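Local coordinates for protein putative ABC transporter subunit, substrate-binding component (Rhodopseudomonas palustris, PDB 4EVQ) that binds 4-hydroxybenzoate as the solute-binding component of an ABC transporter, probably handing lignin-derived aromatic acids to the membrane transporter for uptake, at residues Y161-E166 and Y211-G216; G27-L32 and V157-A162. All coordinates share one frame; numbering follows the deposited sequence.

Contacts 1 and 2 both line the 4-hydroxybenzoate pocket; their centres lie about 7 Å apart. They share Tyr161 and Ala162, at the junction of strand 153-159 and helix 162-177. Contact 1 (161-166 with 211-216) stays within the lobe built round the seven-stranded sheet. Contact 2 (27-32 with 157-162) reaches across the cleft to the other lobe. Strands 153-159 and 209-213 are neighbours in that seven-stranded sheet, and Thr158 OG1 lies 2.7 Å from Phe213 O, a probable hydrogen bond. Over the cleft, Leu32 CD2 packs 3.5 Å from Ser215 OG. Ser92 and Gly115 also bind the ligand.

Contact 1: Y161-E166 and Y211-G216; sequences YAAGEE and YAFFSG. With PHB (p-hydroxybenzoic acid), chain H.
This is a buried, apolar contact between the start of helix 162-177 and the end of strand 209-213, lining the ligand pocket. The two elements belong to one lobe of a periplasmic binding protein. Phe213 fills the gap between them. Its CD2 packs on Gly164 CA at 3.8 Å, and its CE2 meets Ala163 CB at 4.2 Å. The Tyr161 hydroxyl lies at the edge of the Phe213 ring, in its plane, with OH 3.9 Å from CE2. Phe213 has CG anti to the backbone N (chi1 165°), which points the ring at the helix and the ligand. Its CZ comes to 3.7 Å from C4 of p-hydroxybenzoic acid, so the edge of the Phe213 ring meets a face of the ligand ring, edge-to-face.

Each segment also makes one hydrogen bond with the ligand. Tyr161, the N-cap residue of the helix, donates from OH to carboxylate oxygen O1' at 2.6 Å. That oxygen lies at the edge of the tyrosine ring, in its plane. Ala163 CB packs against the same oxygen at 3.3 Å. At the other end of the ligand, phenol O4 donates to Ser215 OG at 2.7 Å. His91 stacks on Tyr161, while Phe240 touches both Phe213 and Ser215.

The two hydrogen bonds hold opposite ends of the ligand, with the apolar Phe213 edge against the ring between them. The carboxylate meets a donor and the phenol meets an acceptor. This pattern matches a para-hydroxylated benzoate, and Ser215 probably helps to recognise the hydroxyl.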
# COMPACT_ATOMS: atom_id res chain seq x y z
N TYR A 161 13.97 2.99 -6.62
CA TYR A 161 13.54 4.08 -5.78
C TYR A 161 13.26 3.50 -4.40
O TYR A 161 13.29 2.28 -4.22
CB TYR A 161 12.36 4.88 -6.37
CG TYR A 161 10.97 4.32 -6.13
CD1 TYR A 161 10.52 3.27 -6.88
CD2 TYR A 161 10.09 4.87 -5.19
CE1 TYR A 161 9.23 2.78 -6.72
CE2 TYR A 161 8.83 4.39 -5.03
CZ TYR A 161 8.39 3.34 -5.79
OH TYR A 161 7.12 2.86 -5.64
N ALA A 162 12.88 4.36 -3.45
CA ALA A 162 12.80 3.97 -2.04
C ALA A 162 11.97 2.74 -1.78
O ALA A 162 12.34 1.91 -0.97
CB ALA A 162 12.32 5.14 -1.17
N ALA A 163 10.81 2.64 -2.40
CA ALA A 163 9.94 1.55 -2.05
C ALA A 163 10.52 0.23 -2.49
O ALA A 163 10.45 -0.77 -1.75
CB ALA A 163 8.53 1.72 -2.60
N GLY A 164 11.07 0.19 -3.69
CA GLY A 164 11.70 -1.04 -4.16
C GLY A 164 12.89 -1.38 -3.29
O GLY A 164 13.06 -2.53 -2.87
N GLU A 165 13.71 -0.39 -2.96
CA GLU A 165 14.91 -0.63 -2.16
C GLU A 165 14.51 -1.17 -0.79
O GLU A 165 15.10 -2.13 -0.28
CB GLU A 165 15.72 0.66 -2.05
CG GLU A 165 16.30 1.18 -3.35
CD GLU A 165 16.60 2.72 -3.39
OE1 GLU A 165 16.95 3.20 -4.51
OE2 GLU A 165 16.46 3.42 -2.35
N GLU A 166 13.47 -0.59 -0.19
CA GLU A 166 13.11 -1.01 1.16
C GLU A 166 12.42 -2.36 1.21
O GLU A 166 12.58 -3.10 2.18
CB GLU A 166 12.21 0.05 1.79
CG GLU A 166 12.97 1.32 2.19
CD GLU A 166 12.10 2.45 2.73
OE1 GLU A 166 10.88 2.27 2.90
OE2 GLU A 166 12.66 3.51 3.05
N TYR A 211 12.10 -12.73 -6.59
CA TYR A 211 11.30 -11.80 -5.79
C TYR A 211 11.23 -10.48 -6.55
O TYR A 211 12.27 -9.88 -6.80
CB TYR A 211 11.96 -11.58 -4.44
CG TYR A 211 11.34 -10.52 -3.54
CD1 TYR A 211 10.28 -10.84 -2.72
CD2 TYR A 211 11.85 -9.24 -3.46
CE1 TYR A 211 9.75 -9.89 -1.86
CE2 TYR A 211 11.31 -8.28 -2.62
CZ TYR A 211 10.30 -8.63 -1.81
OH TYR A 211 9.77 -7.70 -0.91
N ALA A 212 10.02 -10.03 -6.88
CA ALA A 212 9.84 -8.81 -7.65
C ALA A 212 8.85 -7.88 -6.98
O ALA A 212 7.80 -8.29 -6.52
CB ALA A 212 9.36 -9.13 -9.07
N PHE A 213 9.21 -6.61 -7.01
CA PHE A 213 8.26 -5.55 -6.67
C PHE A 213 8.09 -4.64 -7.87
O PHE A 213 9.03 -3.93 -8.28
CB PHE A 213 8.59 -4.71 -5.43
CG PHE A 213 7.76 -3.42 -5.36
CD1 PHE A 213 6.40 -3.49 -5.20
CD2 PHE A 213 8.33 -2.17 -5.56
CE1 PHE A 213 5.61 -2.35 -5.23
CE2 PHE A 213 7.52 -1.01 -5.61
CZ PHE A 213 6.16 -1.13 -5.44
N PHE A 214 6.88 -4.68 -8.42
CA PHE A 214 6.38 -3.70 -9.41
C PHE A 214 4.90 -3.56 -9.05
O PHE A 214 4.34 -4.36 -8.29
CB PHE A 214 6.53 -4.20 -10.85
CG PHE A 214 7.94 -4.36 -11.26
CD1 PHE A 214 8.72 -3.27 -11.55
CD2 PHE A 214 8.53 -5.61 -11.30
CE1 PHE A 214 10.04 -3.38 -11.83
CE2 PHE A 214 9.84 -5.74 -11.57
CZ PHE A 214 10.63 -4.65 -11.85
N SER A 215 4.25 -2.53 -9.57
CA SER A 215 2.84 -2.32 -9.30
C SER A 215 2.25 -1.49 -10.44
O SER A 215 2.96 -0.73 -11.07
CB SER A 215 2.74 -1.60 -7.93
OG SER A 215 1.43 -1.36 -7.54
N GLY A 216 0.98 -1.68 -10.73
CA GLY A 216 0.32 -0.97 -11.82
C GLY A 216 0.59 -1.63 -13.14
O GLY A 216 0.87 -2.82 -13.23
C1' PHB H . 5.43 3.00 -2.68
O1' PHB H . 6.12 3.76 -3.40
O2' PHB H . 5.47 3.04 -1.39
C1 PHB H . 4.52 1.99 -3.26
C2 PHB H . 4.01 2.18 -4.55
C3 PHB H . 3.17 1.23 -5.10
C4 PHB H . 2.86 0.12 -4.40
C5 PHB H . 3.32 -0.09 -3.11
C6 PHB H . 4.15 0.85 -2.57
O4 PHB H . 2.04 -0.82 -4.92

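Contact 2: G27-L32 and V157-A162; sequences GTYAPL and VTWKYA. With PHB (p-hydroxybenzoic acid), chain H; ACT (acetate ion), chain G.
Tyr29 and Tyr161 reach toward each other from opposite sides of the ligand cleft and meet through their hydroxyls. Tyr29 OH donates a hydrogen bond to Tyr161 OH at 2.8 Å. Each hydroxyl is near the plane of the other ring, at its edge, so the two rings do not stack here. The closest approach of ring carbons is 4.4 Å, between Tyr29 CE2 and Tyr161 CZ.

Trp159 is the second partner of Tyr29. The two side chains slide past each other in opposite directions. Trp159 CZ3, on the six-membered ring, lies 3.5 Å from Tyr29 OH and 4.1 Å from Tyr29 CE1. The indole nitrogen is used elsewhere, in a hydrogen bond to Asp192 O. Phe190 packs against both Tyr29 and Trp159.

Tyr29 has CG anti to its carbonyl carbon (chi1 -74°), which sends the ring into the cleft. One face of that ring then lies against the C2-C3 edge of p-hydroxybenzoic acid, with Tyr29 CZ 3.7 Å from ligand C3. Leu32 CD2 also packs on ligand C3, at 3.7 Å. In the turn before the helix, Thr28 N donates a nearly straight bond (164°) to acetate OXT at 3.0 Å. The acetate probably comes from the crystallisation liquor.

An alanine in place of Tyr29 would probably leave Tyr161 OH without its donor and open a gap at the C2-C3 edge of the ligand ring. The hydroxyls form a short hydrogen-bond chain: Tyr29 donates to Tyr161, which donates to the ligand carboxylate. The first bond would probably polarise the Tyr161 hydroxyl and strengthen its grip. It also links the two lobes directly, consistent with a cleft closed round bound ligand.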
# COMPACT_ATOMS: atom_id res chain seq x y z
N GLY A 27 0.18 9.25 -14.80
CA GLY A 27 1.40 8.49 -14.80
C GLY A 27 1.24 7.05 -14.37
O GLY A 27 0.13 6.45 -14.33
N THR A 28 2.38 6.48 -14.01
CA THR A 28 2.43 5.04 -13.88
C THR A 28 1.53 4.49 -12.74
O THR A 28 1.01 3.38 -12.82
CB THR A 28 3.86 4.58 -13.75
OG1 THR A 28 3.94 3.17 -14.08
CG2 THR A 28 4.33 4.72 -12.37
N TYR A 29 1.30 5.29 -11.72
CA TYR A 29 0.50 4.85 -10.62
C TYR A 29 -0.93 5.41 -10.62
O TYR A 29 -1.65 5.30 -9.65
CB TYR A 29 1.22 5.18 -9.32
CG TYR A 29 2.43 4.30 -8.98
CD1 TYR A 29 2.54 2.99 -9.41
CD2 TYR A 29 3.44 4.78 -8.16
CE1 TYR A 29 3.60 2.20 -9.01
CE2 TYR A 29 4.52 4.01 -7.78
CZ TYR A 29 4.60 2.71 -8.20
OH TYR A 29 5.63 1.89 -7.81
N ALA A 30 -1.34 5.99 -11.75
CA ALA A 30 -2.71 6.47 -11.86
C ALA A 30 -3.80 5.42 -11.44
O ALA A 30 -4.75 5.80 -10.80
CB ALA A 30 -2.98 6.98 -13.30
N PRO A 31 -3.65 4.14 -11.79
CA PRO A 31 -4.70 3.21 -11.35
C PRO A 31 -4.76 3.02 -9.85
O PRO A 31 -5.85 2.75 -9.30
CB PRO A 31 -4.31 1.89 -12.01
CG PRO A 31 -3.36 2.27 -13.08
CD PRO A 31 -2.69 3.49 -12.70
N LEU A 32 -3.62 3.20 -9.19
CA LEU A 32 -3.59 3.09 -7.72
C LEU A 32 -4.25 4.35 -7.12
O LEU A 32 -5.01 4.24 -6.17
CB LEU A 32 -2.15 2.97 -7.21
CG LEU A 32 -1.46 1.61 -7.37
CD1 LEU A 32 -1.31 1.17 -8.83
CD2 LEU A 32 -0.12 1.63 -6.68
N VAL A 157 14.25 -8.30 -8.25
CA VAL A 157 14.17 -7.33 -9.31
C VAL A 157 13.08 -6.30 -8.94
O VAL A 157 11.96 -6.67 -8.57
CB VAL A 157 13.94 -8.01 -10.67
CG1 VAL A 157 12.70 -8.82 -10.69
CG2 VAL A 157 13.96 -7.00 -11.79
N THR A 158 13.41 -5.04 -9.10
CA THR A 158 12.47 -3.98 -8.73
C THR A 158 12.91 -2.68 -9.36
O THR A 158 13.93 -2.62 -10.05
CB THR A 158 12.30 -3.84 -7.20
OG1 THR A 158 11.18 -2.99 -6.92
CG2 THR A 158 13.52 -3.27 -6.55
N TRP A 159 12.13 -1.64 -9.12
CA TRP A 159 12.47 -0.29 -9.53
C TRP A 159 13.43 0.37 -8.54
O TRP A 159 13.36 0.13 -7.32
CB TRP A 159 11.19 0.56 -9.65
CG TRP A 159 10.43 0.38 -10.92
CD1 TRP A 159 10.95 0.33 -12.18
CD2 TRP A 159 9.02 0.25 -11.07
NE1 TRP A 159 9.95 0.23 -13.09
CE2 TRP A 159 8.74 0.19 -12.45
CE3 TRP A 159 7.95 0.25 -10.18
CZ2 TRP A 159 7.45 0.08 -12.96
CZ3 TRP A 159 6.69 0.17 -10.67
CH2 TRP A 159 6.44 0.06 -12.04
N LYS A 160 14.30 1.22 -9.09
CA LYS A 160 15.32 1.91 -8.33
C LYS A 160 14.73 3.19 -7.68
O LYS A 160 14.94 4.31 -8.12
CB LYS A 160 16.52 2.22 -9.19
CG LYS A 160 17.74 2.69 -8.37
CD LYS A 160 19.03 2.79 -9.13
CE LYS A 160 20.10 3.38 -8.21
NZ LYS A 160 19.85 4.81 -7.86
N TYR A 161 13.97 2.99 -6.62
CA TYR A 161 13.54 4.08 -5.78
C TYR A 161 13.26 3.50 -4.40
O TYR A 161 13.29 2.28 -4.22
CB TYR A 161 12.36 4.88 -6.37
CG TYR A 161 10.97 4.32 -6.13
CD1 TYR A 161 10.52 3.27 -6.88
CD2 TYR A 161 10.09 4.87 -5.19
CE1 TYR A 161 9.23 2.78 -6.72
CE2 TYR A 161 8.83 4.39 -5.03
CZ TYR A 161 8.39 3.34 -5.79
OH TYR A 161 7.12 2.86 -5.64
N ALA A 162 12.88 4.36 -3.45
CA ALA A 162 12.80 3.97 -2.04
C ALA A 162 11.97 2.74 -1.78
O ALA A 162 12.34 1.91 -0.97
CB ALA A 162 12.32 5.14 -1.17
C1' PHB H . 5.43 3.00 -2.68
O1' PHB H . 6.12 3.76 -3.40
O2' PHB H . 5.47 3.04 -1.39
C1 PHB H . 4.52 1.99 -3.26
C2 PHB H . 4.01 2.18 -4.55
C3 PHB H . 3.17 1.23 -5.10
C4 PHB H . 2.86 0.12 -4.40
C5 PHB H . 3.32 -0.09 -3.11
C6 PHB H . 4.15 0.85 -2.57
O4 PHB H . 2.04 -0.82 -4.92
C ACT G . 5.73 8.69 -13.32
O ACT G . 6.10 8.62 -14.52
OXT ACT G . 4.52 8.40 -13.02
CH3 ACT G . 6.67 9.13 -12.26